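Local coordinates for protein putative isomerase (Streptomyces coelicolor A3, PDB 2OQH) that probably dehydrates D-glucarate to 5-dehydro-4-deoxy-D-glucarate, using an enolase-superfamily framework of a capping domain and a TIM barrel, at residues 65-70 with 76-81; 103-108 with 275-280; 60-65 with 87-92; 37-40 with 44-47; 294-299 with 307-312. All blocks are in the same frame, centred on the assembly; numbering follows the deposited sequence.

Contact 1 of 5, residues 65-70 with 76-81; sequences PDLIGT and EAFHRK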
# COMPACT_ATOMS: atom_id res chain seq x y z
N PRO A 65 -10.24 -5.03 24.65
CA PRO A 65 -11.34 -5.06 25.63
C PRO A 65 -12.57 -4.29 25.16
O PRO A 65 -13.69 -4.66 25.47
CB PRO A 65 -10.71 -4.45 26.88
CG PRO A 65 -9.25 -4.81 26.74
CD PRO A 65 -8.99 -4.56 25.27
N ASP A 66 -12.34 -3.21 24.42
CA ASP A 66 -13.44 -2.37 23.93
C ASP A 66 -14.28 -3.01 22.82
O ASP A 66 -15.38 -2.54 22.52
CB ASP A 66 -12.91 -1.01 23.45
CG ASP A 66 -12.47 -0.10 24.60
OD1 ASP A 66 -13.26 0.10 25.56
OD2 ASP A 66 -11.33 0.43 24.53
N LEU A 67 -13.77 -4.08 22.20
CA LEU A 67 -14.50 -4.75 21.11
C LEU A 67 -15.31 -5.96 21.54
O LEU A 67 -16.19 -6.42 20.81
CB LEU A 67 -13.53 -5.21 20.02
CG LEU A 67 -12.87 -4.15 19.13
CD1 LEU A 67 -11.50 -4.64 18.70
CD2 LEU A 67 -13.76 -3.86 17.94
N ILE A 68 -15.02 -6.50 22.72
CA ILE A 68 -15.75 -7.66 23.19
C ILE A 68 -17.23 -7.34 23.44
O ILE A 68 -17.56 -6.45 24.21
CB ILE A 68 -15.13 -8.22 24.48
CG1 ILE A 68 -13.67 -8.61 24.20
CG2 ILE A 68 -15.91 -9.43 24.97
CD1 ILE A 68 -13.50 -9.57 23.02
N GLY A 69 -18.11 -8.07 22.75
CA GLY A 69 -19.53 -7.84 22.93
C GLY A 69 -20.13 -6.95 21.86
O GLY A 69 -21.35 -6.72 21.83
N THR A 70 -19.29 -6.45 20.96
CA THR A 70 -19.75 -5.59 19.87
C THR A 70 -19.91 -6.40 18.60
O THR A 70 -19.35 -7.49 18.46
CB THR A 70 -18.75 -4.46 19.57
OG1 THR A 70 -17.51 -5.01 19.11
CG2 THR A 70 -18.50 -3.62 20.82
N GLU A 76 -18.44 1.96 12.12
CA GLU A 76 -18.56 3.40 12.35
C GLU A 76 -18.40 3.67 13.84
O GLU A 76 -17.68 4.58 14.23
CB GLU A 76 -19.92 3.91 11.86
CG GLU A 76 -20.08 3.93 10.35
CD GLU A 76 -19.56 5.21 9.69
OE1 GLU A 76 -18.91 6.03 10.38
OE2 GLU A 76 -19.80 5.39 8.48
N ALA A 77 -19.07 2.87 14.67
CA ALA A 77 -19.00 3.04 16.11
C ALA A 77 -17.59 2.77 16.62
O ALA A 77 -17.07 3.50 17.48
CB ALA A 77 -19.98 2.10 16.80
N PHE A 78 -16.95 1.74 16.06
CA PHE A 78 -15.59 1.39 16.45
C PHE A 78 -14.58 2.50 16.15
O PHE A 78 -13.80 2.89 17.02
CB PHE A 78 -15.16 0.12 15.71
CG PHE A 78 -13.70 -0.18 15.85
CD1 PHE A 78 -13.13 -0.38 17.11
CD2 PHE A 78 -12.88 -0.23 14.73
CE1 PHE A 78 -11.76 -0.63 17.24
CE2 PHE A 78 -11.50 -0.49 14.86
CZ PHE A 78 -10.95 -0.68 16.12
N HIS A 79 -14.57 2.99 14.92
CA HIS A 79 -13.65 4.04 14.54
C HIS A 79 -13.84 5.29 15.39
O HIS A 79 -12.87 5.88 15.86
CB HIS A 79 -13.80 4.38 13.06
CG HIS A 79 -13.19 3.36 12.15
ND1 HIS A 79 -11.83 3.19 12.04
CD2 HIS A 79 -13.76 2.44 11.35
CE1 HIS A 79 -11.59 2.19 11.21
NE2 HIS A 79 -12.74 1.72 10.78
N ARG A 80 -15.09 5.70 15.60
CA ARG A 80 -15.34 6.89 16.41
C ARG A 80 -14.79 6.65 17.82
O ARG A 80 -14.16 7.53 18.41
CB ARG A 80 -16.84 7.20 16.46
CG ARG A 80 -17.44 7.63 15.11
CD ARG A 80 -16.99 9.03 14.66
NE ARG A 80 -17.53 10.08 15.53
CZ ARG A 80 -17.30 11.38 15.39
NH1 ARG A 80 -16.54 11.83 14.40
NH2 ARG A 80 -17.84 12.24 16.25
N LYS A 81 -14.99 5.45 18.34
CA LYS A 81 -14.49 5.13 19.67
C LYS A 81 -12.96 5.25 19.78
O LYS A 81 -12.44 5.61 20.84
CB LYS A 81 -14.95 3.72 20.05
CG LYS A 81 -14.73 3.37 21.51
CD LYS A 81 -15.44 2.07 21.87
CE LYS A 81 -15.28 1.78 23.35
NZ LYS A 81 -15.73 2.93 24.21
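Leu67 O is gripped twice by Thr70: the backbone N reaches it at 3.1 Å and OG1 at 2.6 Å, both from the same face of the carbonyl plane. This closes a type II turn, in which Gly69 takes a positive phi of 98° that would press a CB against the preceding carbonyl. The turn sets the backbone of Leu67, and the end of its side chain reaches Phe78 of helix 75-81. There CD2 comes obliquely to CD1 of the Phe78 ring, 3.6 Å away, while CG lies 4.1 Å from CE1. Phe78 swings its ring toward the turn with CG anti to the backbone N (chi1 170°). One turn of helix further on, Lys81 reaches across to Asp66. Its chain runs extended as far as CE, which comes to 3.4 Å from Asp66 OD1. The bend at chi4 then sets the direction of the amine, and NZ stands 4.0 Å from the same oxygen, a long salt bridge at the partly exposed border of the contact. Leu67 and Phe78 both pack on Val100 of helix 85-112. Strand 5-15 completes the setting, as its Ile5 is hydrogen-bonded through the backbone to Gly69 and Thr70.

Contact 2 of 5, residues 103-108 with 275-280; sequences ACWDAM and GGIAAT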
# COMPACT_ATOMS: atom_id res chain seq x y z
N ALA A 103 -10.13 -7.33 9.80
CA ALA A 103 -10.64 -8.56 10.41
C ALA A 103 -12.16 -8.52 10.49
O ALA A 103 -12.81 -9.53 10.25
CB ALA A 103 -10.04 -8.75 11.80
N CYS A 104 -12.72 -7.36 10.81
CA CYS A 104 -14.17 -7.24 10.90
C CYS A 104 -14.83 -7.39 9.52
O CYS A 104 -15.89 -8.01 9.40
CB CYS A 104 -14.56 -5.89 11.52
SG CYS A 104 -14.23 -5.78 13.29
N TRP A 105 -14.21 -6.83 8.48
CA TRP A 105 -14.75 -6.95 7.14
C TRP A 105 -14.73 -8.42 6.71
O TRP A 105 -15.66 -8.92 6.09
CB TRP A 105 -13.93 -6.12 6.14
CG TRP A 105 -14.37 -4.68 6.06
CD1 TRP A 105 -13.81 -3.61 6.69
CD2 TRP A 105 -15.46 -4.17 5.29
NE1 TRP A 105 -14.48 -2.46 6.36
CE2 TRP A 105 -15.51 -2.77 5.50
CE3 TRP A 105 -16.42 -4.75 4.44
CZ2 TRP A 105 -16.46 -1.95 4.89
CZ3 TRP A 105 -17.37 -3.94 3.84
CH2 TRP A 105 -17.39 -2.55 4.07
N ASP A 106 -13.63 -9.09 7.04
CA ASP A 106 -13.48 -10.50 6.70
C ASP A 106 -14.61 -11.28 7.39
O ASP A 106 -15.27 -12.11 6.77
CB ASP A 106 -12.11 -10.99 7.16
CG ASP A 106 -11.80 -12.41 6.72
OD1 ASP A 106 -12.16 -12.79 5.57
OD2 ASP A 106 -11.18 -13.14 7.52
N ALA A 107 -14.83 -10.99 8.67
CA ALA A 107 -15.89 -11.64 9.44
C ALA A 107 -17.27 -11.33 8.86
O ALA A 107 -18.15 -12.19 8.83
CB ALA A 107 -15.82 -11.20 10.90
N MSE A 108 -17.46 -10.10 8.40
CA MSE A 108 -18.73 -9.67 7.81
C MSE A 108 -19.03 -10.44 6.53
O MSE A 108 -20.17 -10.85 6.29
CB MSE A 108 -18.69 -8.17 7.49
CG MSE A 108 -18.93 -7.25 8.70
SE MSE A 108 -18.64 -5.37 8.21
CE MSE A 108 -17.06 -5.06 9.24
N GLY A 275 -6.20 3.66 8.20
CA GLY A 275 -7.02 3.06 9.23
C GLY A 275 -8.15 2.11 8.85
O GLY A 275 -8.81 1.58 9.75
N GLY A 276 -8.38 1.88 7.57
CA GLY A 276 -9.46 0.97 7.21
C GLY A 276 -9.90 0.97 5.77
O GLY A 276 -9.44 1.78 4.95
N ILE A 277 -10.81 0.06 5.46
CA ILE A 277 -11.34 -0.10 4.12
C ILE A 277 -12.31 1.01 3.72
O ILE A 277 -12.21 1.56 2.62
CB ILE A 277 -12.03 -1.47 3.98
CG1 ILE A 277 -10.95 -2.56 4.01
CG2 ILE A 277 -12.87 -1.52 2.71
CD1 ILE A 277 -11.48 -3.96 3.86
N ALA A 278 -13.24 1.35 4.61
CA ALA A 278 -14.20 2.40 4.31
C ALA A 278 -13.47 3.73 4.08
O ALA A 278 -13.84 4.49 3.18
CB ALA A 278 -15.20 2.54 5.45
N ALA A 279 -12.45 4.01 4.88
CA ALA A 279 -11.70 5.26 4.73
C ALA A 279 -11.05 5.33 3.35
O ALA A 279 -10.98 6.39 2.75
CB ALA A 279 -10.64 5.38 5.80
N THR A 280 -10.59 4.19 2.86
CA THR A 280 -9.94 4.12 1.56
C THR A 280 -10.97 4.29 0.44
O THR A 280 -10.69 4.94 -0.57
CB THR A 280 -9.16 2.80 1.40
OG1 THR A 280 -8.18 2.71 2.44
CG2 THR A 280 -8.46 2.74 0.06
O HOH W 1 -14.03 0.35 7.28
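Trp105 and Ile277 bury most of this contact, with Ala278 adding a little at the border. The isoleucine crosses obliquely over one face of the indole, at its pyrrole part. Its CD1 stands 3.9 Å from the centroid of the five-membered ring, 23° off the normal, a CH-pi contact, while CB sits 3.6 Å from Trp105 NE1. CG2 covers the same face nearer the six-membered ring, 4.0 Å from CE2. From the opposite face the methyl CE of Met108, modelled as selenomethionine, comes in toward the rim, so the indole is held between two aliphatic groups. The edge is used as well: a water lying in the ring plane accepts from Trp105 NE1 at 3.0 Å and from Ala278 N at 3.0 Å, linking the indole to the first turn of helix 277-289. A leucine in place of Trp105 would probably leave Ile277 without its flat partner and the water without one of its donors. Gly276 is the N-cap of that helix, and Asp101 of helix 85-112 bonds to Ile277 N. The contact thus docks the long helix of the N-terminal capping domain onto a barrel helix, the two-domain association found throughout the enolase superfamily.

Contact 3 of 5, residues 60-65 with 87-92; sequences VRRMAP and FFYGYL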
# COMPACT_ATOMS: atom_id res chain seq x y z
N VAL A 60 -3.25 -2.75 19.56
CA VAL A 60 -4.42 -3.59 19.32
C VAL A 60 -4.92 -4.22 20.61
O VAL A 60 -6.12 -4.24 20.88
CB VAL A 60 -4.12 -4.71 18.33
CG1 VAL A 60 -5.39 -5.51 18.05
CG2 VAL A 60 -3.58 -4.13 17.04
N ARG A 61 -4.01 -4.73 21.43
CA ARG A 61 -4.42 -5.34 22.67
C ARG A 61 -5.04 -4.33 23.62
O ARG A 61 -5.91 -4.67 24.41
CB ARG A 61 -3.24 -6.06 23.33
CG ARG A 61 -2.80 -7.29 22.53
CD ARG A 61 -1.61 -7.97 23.17
NE ARG A 61 -1.16 -9.12 22.40
CZ ARG A 61 0.10 -9.33 22.03
NH1 ARG A 61 1.04 -8.46 22.38
NH2 ARG A 61 0.42 -10.41 21.33
N ARG A 62 -4.61 -3.07 23.54
CA ARG A 62 -5.19 -2.05 24.41
C ARG A 62 -6.59 -1.67 23.93
O ARG A 62 -7.36 -1.05 24.67
CB ARG A 62 -4.29 -0.80 24.49
CG ARG A 62 -3.05 -0.98 25.38
CD ARG A 62 -2.30 0.33 25.63
NE ARG A 62 -1.22 0.18 26.62
CZ ARG A 62 -0.44 1.17 27.05
NH1 ARG A 62 -0.60 2.41 26.58
NH2 ARG A 62 0.50 0.94 27.96
N MSE A 63 -6.93 -2.04 22.69
CA MSE A 63 -8.25 -1.73 22.13
C MSE A 63 -9.18 -2.94 22.21
O MSE A 63 -10.41 -2.79 22.17
CB MSE A 63 -8.13 -1.29 20.66
CG MSE A 63 -7.38 0.02 20.40
SE MSE A 63 -7.58 0.64 18.54
CE MSE A 63 -6.79 -0.88 17.63
N ALA A 64 -8.60 -4.13 22.33
CA ALA A 64 -9.34 -5.39 22.39
C ALA A 64 -10.49 -5.42 23.39
O ALA A 64 -11.61 -5.81 23.05
CB ALA A 64 -8.37 -6.53 22.70
N PRO A 65 -10.24 -5.03 24.65
CA PRO A 65 -11.34 -5.06 25.63
C PRO A 65 -12.57 -4.29 25.16
O PRO A 65 -13.69 -4.66 25.47
CB PRO A 65 -10.71 -4.45 26.88
CG PRO A 65 -9.25 -4.81 26.74
CD PRO A 65 -8.99 -4.56 25.27
N PHE A 87 -4.15 10.13 17.04
CA PHE A 87 -3.64 11.41 17.51
C PHE A 87 -2.36 11.24 18.31
O PHE A 87 -1.44 12.05 18.20
CB PHE A 87 -4.69 12.12 18.38
CG PHE A 87 -4.24 13.48 18.88
CD1 PHE A 87 -4.05 14.54 18.00
CD2 PHE A 87 -4.00 13.68 20.24
CE1 PHE A 87 -3.62 15.80 18.46
CE2 PHE A 87 -3.57 14.93 20.71
CZ PHE A 87 -3.38 15.99 19.82
N PHE A 88 -2.30 10.18 19.10
CA PHE A 88 -1.13 9.91 19.93
C PHE A 88 -0.13 8.93 19.32
O PHE A 88 1.08 9.13 19.41
CB PHE A 88 -1.57 9.36 21.29
CG PHE A 88 -2.39 10.33 22.10
CD1 PHE A 88 -1.79 11.42 22.73
CD2 PHE A 88 -3.76 10.15 22.24
CE1 PHE A 88 -2.54 12.32 23.49
CE2 PHE A 88 -4.53 11.04 22.99
CZ PHE A 88 -3.92 12.12 23.62
N TYR A 89 -0.65 7.87 18.71
CA TYR A 89 0.19 6.82 18.12
C TYR A 89 0.59 7.01 16.66
O TYR A 89 1.32 6.19 16.12
CB TYR A 89 -0.52 5.47 18.26
CG TYR A 89 -0.66 4.98 19.68
CD1 TYR A 89 0.40 4.35 20.33
CD2 TYR A 89 -1.86 5.12 20.37
CE1 TYR A 89 0.27 3.86 21.64
CE2 TYR A 89 -2.01 4.64 21.68
CZ TYR A 89 -0.94 4.01 22.31
OH TYR A 89 -1.07 3.51 23.59
N GLY A 90 0.10 8.07 16.03
CA GLY A 90 0.43 8.32 14.64
C GLY A 90 0.17 7.15 13.72
O GLY A 90 -0.80 6.42 13.86
N TYR A 91 1.06 6.99 12.75
CA TYR A 91 0.98 5.92 11.76
C TYR A 91 0.66 4.56 12.38
O TYR A 91 -0.24 3.86 11.91
CB TYR A 91 2.31 5.86 11.01
CG TYR A 91 2.34 5.11 9.70
CD1 TYR A 91 1.27 4.32 9.27
CD2 TYR A 91 3.46 5.18 8.88
CE1 TYR A 91 1.32 3.63 8.05
CE2 TYR A 91 3.53 4.50 7.66
CZ TYR A 91 2.46 3.73 7.24
OH TYR A 91 2.53 3.08 6.02
N LEU A 92 1.38 4.17 13.43
CA LEU A 92 1.13 2.88 14.05
C LEU A 92 -0.29 2.79 14.59
O LEU A 92 -0.86 1.70 14.65
CB LEU A 92 2.14 2.60 15.18
CG LEU A 92 3.63 2.64 14.82
CD1 LEU A 92 4.43 1.94 15.93
CD2 LEU A 92 3.87 1.95 13.49
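Arg62 of helix 54-63 touches helix 85-112 at one point, the hydroxyl of Tyr89. From CB the chain starts with CG anti to the carbonyl carbon (chi1 -76°) and then runs extended through CD to NE. CD is the first atom to come near the tyrosine, 4.0 Å from OH. The guanidinium continues the straight line, and NH1, which lies on the same side of the NE-CZ bond as CD, therefore turns toward the same oxygen. NH1 donates to Tyr89 OH at 3.2 Å, but the N-H...O angle of 129° is strongly bent and the bond is weak. The two side chains meet at about a right angle, with the guanidinium and phenol planes 77° apart, so the groups do not lie flat on each other. Tyr89 also packs on Ile59 of helix 54-63. Deeper between the helices, Val60 and Met63, a selenomethionine in the model, lie on Ala96. Both Arg62 and Tyr89 also touch a neighbouring molecule in the crystal. A single bent bond between a cationic donor and a neutral hydroxyl, out at the surface, implies a modest polar link that is likely to yield readily to solvent.

Contact 4 of 5, residues 37-40 with 44-47; sequences RVRT and VEGW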
# COMPACT_ATOMS: atom_id res chain seq x y z
N ARG A 37 -7.01 -11.75 14.90
CA ARG A 37 -8.15 -12.63 14.64
C ARG A 37 -9.33 -12.18 15.48
O ARG A 37 -9.23 -12.03 16.70
CB ARG A 37 -7.84 -14.10 14.99
CG ARG A 37 -9.07 -15.03 14.82
CD ARG A 37 -8.80 -16.48 15.26
NE ARG A 37 -8.50 -16.55 16.69
CZ ARG A 37 -7.86 -17.55 17.28
NH1 ARG A 37 -7.45 -18.60 16.57
NH2 ARG A 37 -7.60 -17.50 18.58
N VAL A 38 -10.46 -11.95 14.82
CA VAL A 38 -11.66 -11.55 15.54
C VAL A 38 -12.62 -12.73 15.58
O VAL A 38 -13.06 -13.21 14.54
CB VAL A 38 -12.33 -10.34 14.86
CG1 VAL A 38 -13.67 -10.04 15.53
CG2 VAL A 38 -11.42 -9.13 14.95
N ARG A 39 -12.93 -13.20 16.78
CA ARG A 39 -13.83 -14.34 16.95
C ARG A 39 -15.24 -13.90 17.36
O ARG A 39 -15.41 -13.06 18.24
CB ARG A 39 -13.26 -15.28 18.01
CG ARG A 39 -14.14 -16.49 18.30
CD ARG A 39 -13.67 -17.21 19.55
NE ARG A 39 -12.28 -17.67 19.44
CZ ARG A 39 -11.85 -18.53 18.52
NH1 ARG A 39 -12.71 -19.02 17.62
NH2 ARG A 39 -10.59 -18.94 18.51
N THR A 40 -16.25 -14.48 16.72
CA THR A 40 -17.64 -14.13 17.02
C THR A 40 -18.43 -15.31 17.60
O THR A 40 -18.18 -16.46 17.25
CB THR A 40 -18.38 -13.63 15.76
OG1 THR A 40 -18.57 -14.72 14.85
CG2 THR A 40 -17.56 -12.54 15.06
N VAL A 44 -17.92 -17.64 13.47
CA VAL A 44 -17.23 -16.94 12.39
C VAL A 44 -16.00 -16.21 12.91
O VAL A 44 -16.05 -15.56 13.96
CB VAL A 44 -18.15 -15.92 11.69
CG1 VAL A 44 -17.31 -14.93 10.87
CG2 VAL A 44 -19.12 -16.65 10.78
N GLU A 45 -14.90 -16.32 12.16
CA GLU A 45 -13.63 -15.68 12.51
C GLU A 45 -13.14 -14.77 11.39
O GLU A 45 -13.26 -15.11 10.22
CB GLU A 45 -12.55 -16.72 12.80
CG GLU A 45 -12.81 -17.59 14.02
CD GLU A 45 -11.69 -18.58 14.31
OE1 GLU A 45 -11.74 -19.19 15.40
OE2 GLU A 45 -10.78 -18.75 13.48
N GLY A 46 -12.58 -13.62 11.76
CA GLY A 46 -12.05 -12.71 10.77
C GLY A 46 -10.56 -12.49 11.00
O GLY A 46 -10.12 -12.43 12.15
N TRP A 47 -9.79 -12.36 9.93
CA TRP A 47 -8.35 -12.16 10.04
C TRP A 47 -7.89 -10.86 9.41
O TRP A 47 -8.43 -10.42 8.40
CB TRP A 47 -7.59 -13.31 9.39
CG TRP A 47 -7.78 -14.61 10.10
CD1 TRP A 47 -8.82 -15.47 9.95
CD2 TRP A 47 -6.93 -15.17 11.11
NE1 TRP A 47 -8.67 -16.54 10.80
CE2 TRP A 47 -7.52 -16.38 11.53
CE3 TRP A 47 -5.73 -14.76 11.71
CZ2 TRP A 47 -6.95 -17.19 12.52
CZ3 TRP A 47 -5.16 -15.57 12.71
CH2 TRP A 47 -5.78 -16.77 13.10
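Val38 and Gly46 form the hydrogen-bonded pair of this antiparallel hairpin, with Val38 N to Gly46 O at 2.7 Å and Gly46 N to Val38 O at 2.9 Å. Nearer the turn, Val44 O takes two donors from Thr40: the backbone N at 3.0 Å, nearly in line with the carbonyl, and OG1 at 2.8 Å from a broadly bent direction. Arg37, Arg39, Glu45 and Trp47 share one face. There Glu45 and Arg39 run side by side into a salt bridge, although the 2.4 Å modelled between OE1 and NH1 is too short to trust in detail. Arg37 keeps its aliphatic part on the indole of Trp47: CB stands 3.8 Å above the six-membered ring, close to its normal, as a CH-pi contact, and CD approaches CZ2 to 3.4 Å. Its chain then bends at chi3, and its guanidinium finds its salt-bridge partner in Asp9 of strand 5-15. A serine replacing Trp47 would probably strip the methylenes of Arg37 of their aromatic support and let the arginine shift. With Arg39 NH2 lying over the Arg37 guanidinium, the carboxylates of Glu45 and Asp9 probably offset the concentration of positive charge on this hairpin.

Contact 5 of 5, residues 294-299 with 307-312; sequences MNLHSG and AAHLAV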
# COMPACT_ATOMS: atom_id res chain seq x y z
N MSE A 294 -5.40 8.26 -8.45
CA MSE A 294 -5.22 7.53 -7.20
C MSE A 294 -4.59 6.18 -7.48
O MSE A 294 -4.78 5.60 -8.54
CB MSE A 294 -6.56 7.31 -6.48
CG MSE A 294 -6.42 6.53 -5.16
SE MSE A 294 -8.10 6.07 -4.27
CE MSE A 294 -7.38 5.64 -2.52
N ASN A 295 -3.83 5.68 -6.51
CA ASN A 295 -3.19 4.38 -6.64
C ASN A 295 -3.02 3.91 -5.20
O ASN A 295 -3.36 4.64 -4.27
CB ASN A 295 -1.82 4.54 -7.32
CG ASN A 295 -1.33 3.25 -7.96
OD1 ASN A 295 -2.07 2.26 -8.06
ND2 ASN A 295 -0.08 3.27 -8.42
N LEU A 296 -2.52 2.70 -5.00
CA LEU A 296 -2.31 2.22 -3.65
C LEU A 296 -0.83 2.11 -3.35
O LEU A 296 -0.03 1.71 -4.20
CB LEU A 296 -2.99 0.87 -3.41
CG LEU A 296 -4.52 0.86 -3.37
CD1 LEU A 296 -5.00 -0.53 -2.96
CD2 LEU A 296 -5.04 1.92 -2.40
N HIS A 297 -0.46 2.48 -2.13
CA HIS A 297 0.91 2.42 -1.67
C HIS A 297 1.09 1.12 -0.90
O HIS A 297 0.16 0.65 -0.24
CB HIS A 297 1.19 3.61 -0.75
CG HIS A 297 2.49 3.52 -0.01
ND1 HIS A 297 2.57 3.05 1.29
CD2 HIS A 297 3.75 3.84 -0.37
CE1 HIS A 297 3.83 3.10 1.69
NE2 HIS A 297 4.56 3.58 0.71
N SER A 298 2.28 0.52 -0.99
CA SER A 298 2.53 -0.73 -0.28
C SER A 298 3.54 -0.57 0.84
O SER A 298 4.63 -0.02 0.64
CB SER A 298 3.02 -1.80 -1.24
OG SER A 298 3.47 -2.93 -0.51
N GLY A 299 3.17 -1.05 2.03
CA GLY A 299 4.06 -0.97 3.17
C GLY A 299 4.51 -2.36 3.60
O GLY A 299 4.67 -2.61 4.80
N ALA A 307 -4.77 -9.15 0.15
CA ALA A 307 -6.12 -9.59 -0.18
C ALA A 307 -7.13 -8.46 0.07
O ALA A 307 -8.03 -8.22 -0.73
CB ALA A 307 -6.49 -10.82 0.65
N ALA A 308 -6.96 -7.76 1.19
CA ALA A 308 -7.84 -6.65 1.52
C ALA A 308 -7.71 -5.55 0.46
O ALA A 308 -8.70 -5.00 -0.01
CB ALA A 308 -7.49 -6.10 2.89
N HIS A 309 -6.47 -5.26 0.06
CA HIS A 309 -6.22 -4.25 -0.95
C HIS A 309 -6.83 -4.62 -2.30
O HIS A 309 -7.38 -3.77 -3.00
CB HIS A 309 -4.72 -4.01 -1.11
CG HIS A 309 -4.17 -2.98 -0.17
ND1 HIS A 309 -4.98 -2.18 0.60
CD2 HIS A 309 -2.90 -2.58 0.07
CE1 HIS A 309 -4.23 -1.32 1.28
NE2 HIS A 309 -2.97 -1.55 0.97
N LEU A 310 -6.73 -5.90 -2.66
CA LEU A 310 -7.26 -6.38 -3.93
C LEU A 310 -8.77 -6.20 -3.98
O LEU A 310 -9.32 -5.90 -5.04
CB LEU A 310 -6.90 -7.86 -4.13
CG LEU A 310 -5.40 -8.09 -4.32
CD1 LEU A 310 -5.06 -9.58 -4.31
CD2 LEU A 310 -4.99 -7.45 -5.64
N ALA A 311 -9.44 -6.37 -2.85
CA ALA A 311 -10.90 -6.20 -2.79
C ALA A 311 -11.23 -4.73 -3.04
O ALA A 311 -12.19 -4.40 -3.72
CB ALA A 311 -11.44 -6.64 -1.43
N VAL A 312 -10.41 -3.84 -2.48
CA VAL A 312 -10.64 -2.42 -2.66
C VAL A 312 -10.43 -2.03 -4.12
O VAL A 312 -11.30 -1.41 -4.72
CB VAL A 312 -9.73 -1.59 -1.75
CG1 VAL A 312 -9.93 -0.11 -2.03
CG2 VAL A 312 -10.06 -1.89 -0.29
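Leu296 CD1 sits over one face of the His309 imidazole, 3.8 Å from CG and 4.0 Å from the ring centroid. The approach is 21° off the normal, a CH-pi contact shifted toward the rim on the CG side. Chi1 of Leu296 (-70°), with CG anti to the carbonyl carbon, sends the branch toward helix 303-315. At the other end of the ring, His309 NE2 comes only to 4.0 Å from His297 O. Val312, one turn further along the helix, faces the strand without close contact and packs on Thr280 of helix 277-289. Around them lies a second shell. The His309 ring meets that of Tyr272, their planes about 50° apart, and also touches Val271 and Asp270. Leu296 is held by backbone bonding to Asp324, as its strand belongs to the barrel wall. His297 turns its side chain away from the helix, where ND1 makes a weak bond to Asp270; a His-Asp pair at the ends of neighbouring barrel strands is also found in mandelate racemase. Helix 303-315 follows strand 293-296 in the chain, making a beta-alpha unit of the TIM barrel. What binds strand to helix here is apolar, and His309 ND1, buried in the contact, has no polar partner in the model.

From the N terminus, contact 4 closes first, a tight hairpin of strands 31-40 and 45-51. Contact 3 then opens on helix 54-63 and closes on helix 85-112; within that span lies contact 1, joining the intervening loop to helix 75-81 and sharing Pro65 with contact 3. Contact 2 makes the long closure, from helix 85-112 across 166 residues to helix 277-289, and ties the capping domain to the barrel. Contact 5 follows as a short closure within the barrel. None cross. Contact 2 is the hub: Asp106 OD2 reaches Trp47 N of contact 4, His79 of contact 1 packs on Gly275, and Thr280 packs on Val312 of contact 5.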